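Local coordinates for protein PKS (PDB 4OQJ) that probably acts as a ketosynthase of an "AT-less" type I polyketide synthase, joining acyl units by carbon-carbon bond formation in the making of oxazolomycin, at residues G27-F32 and L111-E116; A217-I222 and D373-M378. All blocks are in the same frame, centred on the assembly; numbering follows the deposited sequence. Where two conformers were deposited one is given.

Following the chain from its N terminus, strand 23-31 meets helix 105-121 in contact 1, closing a loop of 78 residues. Only later does contact 2 open: strand 214-221 waits 150 residues for the segment 373-378, which leads into helix 376-390. The two loops therefore lie in series, neither nested nor crossed. Both reach the same mixed sheet of the thiolase fold, where strand 259-267 runs between the two strands concerned. The contacts load opposite faces of that sheet: helix 105-121 packs on one, while L28, C30 and F32 turn to helix 376-390 on the other. There F32 CZ lies 3.9 Å from M378 C, joining contact 1 directly to contact 2.

Contact 1 of 2, residues G27-F32 and L111-E116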
loop_
_atom_site.group_PDB
_atom_site.type_symbol
_atom_site.label_atom_id
_atom_site.label_comp_id
_atom_site.label_asym_id
_atom_site.label_seq_id
_atom_site.Cartn_x
_atom_site.Cartn_y
_atom_site.Cartn_z
ATOM N N GLY A 27 0.484 -2.152 -21.032
ATOM C CA GLY A 27 -0.930 -2.299 -21.309
ATOM C C GLY A 27 -1.705 -1.333 -20.437
ATOM O O GLY A 27 -1.156 -0.791 -19.483
ATOM N N LEU A 28 -2.968 -1.098 -20.772
ATOM C CA LEU A 28 -3.796 -0.204 -19.975
ATOM C C LEU A 28 -5.234 -0.333 -20.403
ATOM O O LEU A 28 -5.526 -0.873 -21.465
ATOM C CB LEU A 28 -3.330 1.254 -20.083
ATOM C CG LEU A 28 -3.242 1.939 -21.456
ATOM C CD1 LEU A 28 -4.601 2.345 -21.974
ATOM C CD2 LEU A 28 -2.348 3.167 -21.351
ATOM N N ALA A 29 -6.133 0.128 -19.543
ATOM C CA ALA A 29 -7.556 0.071 -19.818
ATOM C C ALA A 29 -8.281 1.110 -18.977
ATOM O O ALA A 29 -7.794 1.532 -17.930
ATOM C CB ALA A 29 -8.102 -1.316 -19.538
ATOM N N CYS A 30 -9.452 1.516 -19.449
ATOM C CA CYS A 30 -10.212 2.535 -18.764
ATOM C C CYS A 30 -11.657 2.542 -19.207
ATOM O O CYS A 30 -11.985 2.325 -20.386
ATOM C CB CYS A 30 -9.587 3.917 -18.998
ATOM S SG CYS A 30 -9.424 4.357 -20.762
ATOM N N ARG A 31 -12.516 2.803 -18.240
ATOM C CA ARG A 31 -13.907 3.130 -18.481
ATOM C C ARG A 31 -14.153 4.416 -17.716
ATOM O O ARG A 31 -14.198 4.422 -16.477
ATOM C CB ARG A 31 -14.826 2.010 -18.017
ATOM C CG ARG A 31 -14.437 0.652 -18.623
ATOM C CD ARG A 31 -14.948 -0.497 -17.805
ATOM N NE ARG A 31 -14.833 -1.766 -18.534
ATOM C CZ ARG A 31 -15.560 -2.841 -18.263
ATOM N NH1 ARG A 31 -16.441 -2.801 -17.267
ATOM N NH2 ARG A 31 -15.407 -3.953 -18.988
ATOM N N PHE A 32 -14.246 5.504 -18.471
ATOM C CA PHE A 32 -14.402 6.856 -17.939
ATOM C C PHE A 32 -15.714 7.402 -18.502
ATOM O O PHE A 32 -16.282 6.806 -19.425
ATOM C CB PHE A 32 -13.223 7.737 -18.349
ATOM C CG PHE A 32 -11.892 7.322 -17.761
ATOM C CD1 PHE A 32 -11.795 6.785 -16.486
ATOM C CD2 PHE A 32 -10.729 7.497 -18.481
ATOM C CE1 PHE A 32 -10.562 6.419 -15.961
ATOM C CE2 PHE A 32 -9.504 7.124 -17.959
ATOM C CZ PHE A 32 -9.422 6.607 -16.691
ATOM N N LEU A 111 -12.426 -5.340 -11.700
ATOM C CA LEU A 111 -12.099 -6.683 -12.157
ATOM C C LEU A 111 -12.169 -6.775 -13.680
ATOM O O LEU A 111 -11.257 -7.295 -14.322
ATOM C CB LEU A 111 -13.039 -7.717 -11.513
ATOM C CG LEU A 111 -12.892 -9.176 -11.969
ATOM C CD1 LEU A 111 -11.417 -9.670 -11.923
ATOM C CD2 LEU A 111 -13.762 -10.083 -11.121
ATOM N N GLU A 112 -13.230 -6.252 -14.280
ATOM C CA GLU A 112 -13.316 -6.309 -15.743
ATOM C C GLU A 112 -12.239 -5.421 -16.358
ATOM O O GLU A 112 -11.634 -5.783 -17.366
ATOM C CB GLU A 112 -14.698 -5.891 -16.235
ATOM C CG GLU A 112 -15.753 -6.958 -16.057
ATOM C CD GLU A 112 -17.070 -6.603 -16.729
ATOM O OE1 GLU A 112 -17.178 -5.500 -17.309
ATOM O OE2 GLU A 112 -18.002 -7.429 -16.690
ATOM N N CYS A 113 -11.990 -4.261 -15.756
ATOM C CA CYS A 113 -10.976 -3.338 -16.297
ATOM C C CYS A 113 -9.547 -3.941 -16.251
ATOM O O CYS A 113 -8.758 -3.783 -17.186
ATOM C CB CYS A 113 -11.004 -2.016 -15.533
ATOM S SG CYS A 113 -9.990 -0.717 -16.303
ATOM N N ALA A 114 -9.224 -4.627 -15.160
ATOM C CA ALA A 114 -7.924 -5.284 -15.026
ATOM C C ALA A 114 -7.755 -6.391 -16.063
ATOM O O ALA A 114 -6.682 -6.543 -16.649
ATOM C CB ALA A 114 -7.757 -5.853 -13.615
ATOM N N TYR A 115 -8.810 -7.172 -16.265
ATOM C CA TYR A 115 -8.839 -8.187 -17.306
ATOM C C TYR A 115 -8.514 -7.538 -18.654
ATOM O O TYR A 115 -7.666 -8.028 -19.387
ATOM C CB TYR A 115 -10.209 -8.868 -17.320
ATOM C CG TYR A 115 -10.377 -10.093 -18.214
ATOM C CD1 TYR A 115 -10.419 -9.982 -19.597
ATOM C CD2 TYR A 115 -10.569 -11.354 -17.657
ATOM C CE1 TYR A 115 -10.612 -11.109 -20.407
ATOM C CE2 TYR A 115 -10.765 -12.472 -18.441
ATOM C CZ TYR A 115 -10.785 -12.350 -19.814
ATOM O OH TYR A 115 -10.984 -13.474 -20.582
ATOM N N GLU A 116 -9.180 -6.427 -18.962
ATOM C CA GLU A 116 -8.948 -5.711 -20.214
ATOM C C GLU A 116 -7.516 -5.221 -20.324
ATOM O O GLU A 116 -6.937 -5.274 -21.406
ATOM C CB GLU A 116 -9.890 -4.509 -20.352
ATOM C CG GLU A 116 -11.336 -4.851 -20.695
ATOM C CD GLU A 116 -12.273 -3.630 -20.585
ATOM O OE1 GLU A 116 -11.888 -2.643 -19.916
ATOM O OE2 GLU A 116 -13.391 -3.662 -21.161
HETATM O O HOH W 1 -11.141 -0.381 -21.333
#
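A29 and R31 at the end of strand 23-31 face helix 105-121, whose segment 111-116 runs roughly antiparallel to the strand, with axes 7.1 Å apart at an angle of 147°. This is the helix-on-sheet layering of the thiolase fold, finished at the strand's end by a salt-bridge network. Alanine suits position 29, where the backbones come closest: its methyl group allows E116 CB to approach A29 CB to 3.7 Å. Beside it, C113 has SG anti to its backbone N, which lays the sulfur against the A29 carbonyl, a compact filling between strand and helix.

R31 is long enough to cross from the strand to two acids one helical turn apart. Its CG lies beside the backbone N and the chain then runs extended to NE, delivering the guanidinium edge-on to both carboxylates. With its end, R31 grips a single oxygen of E112: OE1 lies 2.8 Å from NH1, and R31 NH2 shares the same E112 OE1 at 2.9 Å. That oxygen is met on its anti side, while E112 OE2 takes the backbone N of D89, so the carboxylate is held at both oxygens. R31 NH2 also donates to E116 OE2 at 3.0 Å in a nearly straight bond (169°). It reaches this carboxylate from above its plane, 66° out of it. A weak bond from R31 NE to E116 OE1, 3.4 Å long, adds to the link. Q109 OE1 accepts from R31 NH1, and F699 packs against R31 and E116. The positive charge probably favours ionised carboxylates here. Water 1 extends the network to the backbone, accepting from C30 N at 3.2 Å and standing 2.8 Å from E116 OE1, placed to donate to it.

Contact 2 of 2, residues A217-I222 and D373-M378; sequences AGAAHI and DTAAGM
D373 sets its CB over the centre of the H221 imidazole, 3.4 Å from the ring centroid and only 8° off the normal, a CH-pi contact. Here the start of helix 376-390 packs on the end of strand 214-221 in the thiolase-fold sheet. The D373 carboxylate tilts 40° to the ring and brings OD2 to 3.3 Å from H221 CD2. Histidine offers a flat face to the turn: with CG anti to the backbone N (chi1 170°), the ring extends from the strand beneath D373.

Further back along the strand, toward its N-terminal end, small residues permit close packing. A219 CB rests 3.4 Å from T374 O, and A375, at the helix N-cap position, sets its CB 3.9 Å from A219 O. The chain of selenomethionine M378, bent at chi2 and chi3, lays SE along the glycine backbone, 4.1 Å from G218 CA.

A second shell positions these groups. G257 O accepts from H221 ND1, fixing the ring's rotation, and S196 OG, on helix 195-209, bonds to T374 O. Behind the CH-pi pair, D373 N is hydrogen-bonded to H371 ND1, and A376 N donates to D373 O at 3.0 Å.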
loop_
_atom_site.group_PDB
_atom_site.type_symbol
_atom_site.label_atom_id
_atom_site.label_comp_id
_atom_site.label_asym_id
_atom_site.label_seq_id
_atom_site.Cartn_x
_atom_site.Cartn_y
_atom_site.Cartn_z
ATOM N N ALA A 217 -1.666 -1.579 -11.612
ATOM C CA ALA A 217 -1.980 -0.483 -10.711
ATOM C C ALA A 217 -3.226 0.191 -11.236
ATOM O O ALA A 217 -3.338 0.448 -12.434
ATOM C CB ALA A 217 -0.822 0.508 -10.615
ATOM N N GLY A 218 -4.172 0.489 -10.358
ATOM C CA GLY A 218 -5.412 1.079 -10.816
ATOM C C GLY A 218 -6.355 1.457 -9.697
ATOM O O GLY A 218 -6.027 1.331 -8.528
ATOM N N ALA A 219 -7.538 1.922 -10.066
ATOM C CA ALA A 219 -8.490 2.408 -9.097
ATOM C C ALA A 219 -9.850 2.515 -9.743
ATOM O O ALA A 219 -9.946 2.627 -10.966
ATOM C CB ALA A 219 -8.048 3.743 -8.546
ATOM N N ALA A 220 -10.900 2.463 -8.927
ATOM C CA ALA A 220 -12.281 2.644 -9.407
ATOM C C ALA A 220 -13.010 3.550 -8.449
ATOM O O ALA A 220 -12.845 3.424 -7.251
ATOM C CB ALA A 220 -13.006 1.322 -9.497
ATOM N N HIS A 221 -13.822 4.451 -8.971
ATOM C CA HIS A 221 -14.699 5.270 -8.131
ATOM C C HIS A 221 -16.061 5.325 -8.794
ATOM O O HIS A 221 -16.204 5.865 -9.897
ATOM C CB HIS A 221 -14.173 6.686 -7.939
ATOM C CG HIS A 221 -15.154 7.602 -7.280
ATOM N ND1 HIS A 221 -15.916 8.512 -7.985
ATOM C CD2 HIS A 221 -15.518 7.734 -5.982
ATOM C CE1 HIS A 221 -16.701 9.168 -7.146
ATOM N NE2 HIS A 221 -16.476 8.718 -5.926
ATOM N N ILE A 222 -17.053 4.737 -8.145
ATOM C CA ILE A 222 -18.409 4.727 -8.699
ATOM C C ILE A 222 -19.403 4.974 -7.597
ATOM O O ILE A 222 -19.500 4.185 -6.652
ATOM C CB ILE A 222 -18.761 3.400 -9.378
ATOM C CG1 ILE A 222 -17.733 3.051 -10.447
ATOM C CG2 ILE A 222 -20.146 3.507 -10.010
ATOM C CD1 ILE A 222 -17.850 1.647 -10.954
ATOM N N ASP A 373 -12.089 11.219 -8.365
ATOM C CA ASP A 373 -11.878 10.854 -6.967
ATOM C C ASP A 373 -10.737 9.820 -6.854
ATOM O O ASP A 373 -9.623 10.110 -7.270
ATOM C CB ASP A 373 -13.189 10.337 -6.383
ATOM C CG ASP A 373 -13.180 10.282 -4.874
ATOM O OD1 ASP A 373 -13.281 11.355 -4.252
ATOM O OD2 ASP A 373 -13.085 9.163 -4.321
ATOM N N THR A 374 -10.997 8.621 -6.335
ATOM C CA THR A 374 -9.961 7.594 -6.222
ATOM C C THR A 374 -9.271 7.315 -7.558
ATOM O O THR A 374 -8.069 7.012 -7.607
ATOM C CB THR A 374 -10.583 6.282 -5.680
ATOM O OG1 THR A 374 -11.542 6.599 -4.662
ATOM C CG2 THR A 374 -9.525 5.358 -5.110
ATOM N N ALA A 375 -10.036 7.426 -8.640
ATOM C CA ALA A 375 -9.536 7.137 -9.987
ATOM C C ALA A 375 -9.020 8.354 -10.745
ATOM O O ALA A 375 -8.731 8.264 -11.940
ATOM C CB ALA A 375 -10.639 6.479 -10.804
ATOM N N ALA A 376 -8.931 9.500 -10.084
ATOM C CA ALA A 376 -8.582 10.737 -10.793
ATOM C C ALA A 376 -7.205 10.630 -11.421
ATOM O O ALA A 376 -6.993 11.069 -12.544
ATOM C CB ALA A 376 -8.640 11.930 -9.852
ATOM N N GLY A 377 -6.272 10.031 -10.687
ATOM C CA GLY A 377 -4.920 9.872 -11.167
ATOM C C GLY A 377 -4.822 8.945 -12.361
ATOM O O GLY A 377 -3.907 9.097 -13.179
HETATM N N MSE A 378 -5.730 7.977 -12.467
HETATM C CA MSE A 378 -5.747 7.099 -13.649
HETATM C C MSE A 378 -6.171 7.892 -14.881
HETATM O O MSE A 378 -5.587 7.761 -15.948
HETATM C CB MSE A 378 -6.707 5.907 -13.467
HETATM C CG MSE A 378 -6.138 4.694 -12.724
HETATM SE SE MSE A 378 -4.575 3.914 -13.610
HETATM C CE MSE A 378 -3.489 4.563 -12.252
#